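Long-range contact in chorismate mutase (Corynebacterium glutamicum, PDB 5HUB), which probably catalyses the pericyclic rearrangement of chorismate to prephenate in the shikimate pathway, as a small all-helical enzyme of two subunits: residues 62-66 and 78-82. Residues are numbered along the deposited sequence; the frame is centred on the assembly and turned at random.
Sequences IINQF and AGILL
Ala78 of helix 74-84 packs its methyl group among Ile62, Ile63 and Phe66 of helix 49-70, within the helical hairpin that ends the three-helix fold of a type II (AroQ-class) chorismate mutase. The segments run roughly antiparallel at 142°, and the backbones come nearest at Ile63 and Ala78, whose CA atoms are 5.4 Å apart. Here the packing is close: Ala78 CB lies 3.9 Å from both CA and CG1 of Ile63 and 4.1 Å from CG2 of Ile62. The same methyl sits over one face of the Phe66 ring, near CG. With CG anti to its carbonyl carbon (chi1 -84°), Phe66 extends its ring past Ala78 toward Leu81, and these two side chains cross at about a right angle. Around this buried end, Leu29 of the second subunit packs on Phe66, Val32 of helix 11-42 on Leu81, and Arg35 on both Leu81 and Ile62. The packing is looser at the outer ends of the two isoleucines, where their CD1 atoms meet Leu82; these three residues are partly exposed. Leu82 divides its branches between them, CD2 reaching Ile62 CD1 at 4.2 Å and CD1 reaching Ile63 CD1 at 4.3 Å. No hydrogen bond joins the segments, and the tightest apolar approach belongs to the buried end, where Phe66 CZ meets Leu81 CD1 at 3.6 Å.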
loop_
_atom_site.group_PDB
_atom_site.type_symbol
_atom_site.label_atom_id
_atom_site.label_comp_id
_atom_site.label_asym_id
_atom_site.label_seq_id
_atom_site.Cartn_x
_atom_site.Cartn_y
_atom_site.Cartn_z
ATOM N N ILE A 62 4.524 11.265 7.815
ATOM C CA ILE A 62 3.978 10.050 7.215
ATOM C C ILE A 62 5.025 9.498 6.232
ATOM O O ILE A 62 5.315 8.289 6.227
ATOM C CB ILE A 62 2.624 10.322 6.521
ATOM C CG1 ILE A 62 1.586 10.686 7.609
ATOM C CG2 ILE A 62 2.222 9.087 5.661
ATOM C CD1 ILE A 62 0.285 11.181 7.052
ATOM N N ILE A 63 5.570 10.326 5.380
ATOM C CA ILE A 63 6.589 9.913 4.413
ATOM C C ILE A 63 7.772 9.300 5.139
ATOM O O ILE A 63 8.272 8.243 4.793
ATOM C CB ILE A 63 6.982 11.097 3.485
ATOM C CG1 ILE A 63 5.807 11.462 2.589
ATOM C CG2 ILE A 63 8.255 10.797 2.730
ATOM C CD1 ILE A 63 5.881 12.854 1.952
ATOM N N ASN A 64 8.211 9.932 6.213
ATOM C CA ASN A 64 9.335 9.483 7.014
ATOM C C ASN A 64 9.023 8.160 7.679
ATOM O O ASN A 64 9.876 7.279 7.769
ATOM C CB ASN A 64 9.745 10.497 8.091
ATOM C CG ASN A 64 10.431 11.734 7.525
ATOM O OD1 ASN A 64 10.901 11.745 6.387
ATOM N ND2 ASN A 64 10.532 12.766 8.338
ATOM N N GLN A 65 7.827 8.025 8.222
ATOM C CA GLN A 65 7.441 6.764 8.812
ATOM C C GLN A 65 7.509 5.631 7.777
ATOM O O GLN A 65 8.020 4.547 8.071
ATOM C CB GLN A 65 6.017 6.836 9.362
ATOM C CG GLN A 65 5.470 5.469 9.839
ATOM C CD GLN A 65 4.043 5.550 10.283
ATOM O OE1 GLN A 65 3.377 6.549 10.049
ATOM N NE2 GLN A 65 3.554 4.513 10.935
ATOM N N PHE A 66 6.930 5.872 6.624
ATOM C CA PHE A 66 6.928 4.795 5.589
ATOM C C PHE A 66 8.364 4.491 5.176
ATOM O O PHE A 66 8.718 3.291 5.043
ATOM C CB PHE A 66 6.068 5.223 4.417
ATOM C CG PHE A 66 4.600 4.963 4.600
ATOM C CD1 PHE A 66 3.876 5.535 5.606
ATOM C CD2 PHE A 66 3.952 4.042 3.792
ATOM C CE1 PHE A 66 2.542 5.291 5.780
ATOM C CE2 PHE A 66 2.623 3.751 3.985
ATOM C CZ PHE A 66 1.909 4.387 4.982
ATOM N N ALA A 78 3.697 6.200 0.521
ATOM C CA ALA A 78 3.057 7.293 1.233
ATOM C C ALA A 78 2.438 8.332 0.253
ATOM O O ALA A 78 1.318 8.790 0.457
ATOM C CB ALA A 78 4.065 7.991 2.175
ATOM N N GLY A 79 3.178 8.645 -0.821
ATOM C CA GLY A 79 2.726 9.578 -1.846
ATOM C C GLY A 79 1.440 9.173 -2.536
ATOM O O GLY A 79 0.536 9.945 -2.741
ATOM N N ILE A 80 1.323 7.872 -2.834
ATOM C CA ILE A 80 0.074 7.359 -3.330
ATOM C C ILE A 80 -1.088 7.595 -2.367
ATOM O O ILE A 80 -2.169 8.043 -2.763
ATOM C CB ILE A 80 0.200 5.828 -3.674
ATOM C CG1 ILE A 80 1.072 5.681 -4.904
ATOM C CG2 ILE A 80 -1.167 5.249 -3.984
ATOM C CD1 ILE A 80 1.467 4.208 -5.182
ATOM N N LEU A 81 -0.883 7.229 -1.122
ATOM C CA LEU A 81 -1.945 7.299 -0.136
ATOM C C LEU A 81 -2.367 8.778 0.059
ATOM O O LEU A 81 -3.529 9.093 0.189
ATOM C CB LEU A 81 -1.497 6.684 1.161
ATOM C CG LEU A 81 -1.185 5.200 1.105
ATOM C CD1 LEU A 81 -0.696 4.704 2.453
ATOM C CD2 LEU A 81 -2.353 4.406 0.577
ATOM N N LEU A 82 -1.378 9.683 0.125
ATOM C CA LEU A 82 -1.661 11.118 0.256
ATOM C C LEU A 82 -2.414 11.640 -0.930
ATOM O O LEU A 82 -3.384 12.407 -0.741
ATOM C CB LEU A 82 -0.372 11.882 0.490
ATOM C CG LEU A 82 0.322 11.591 1.821
ATOM C CD1 LEU A 82 1.642 12.357 1.899
ATOM C CD2 LEU A 82 -0.575 11.984 3.019
#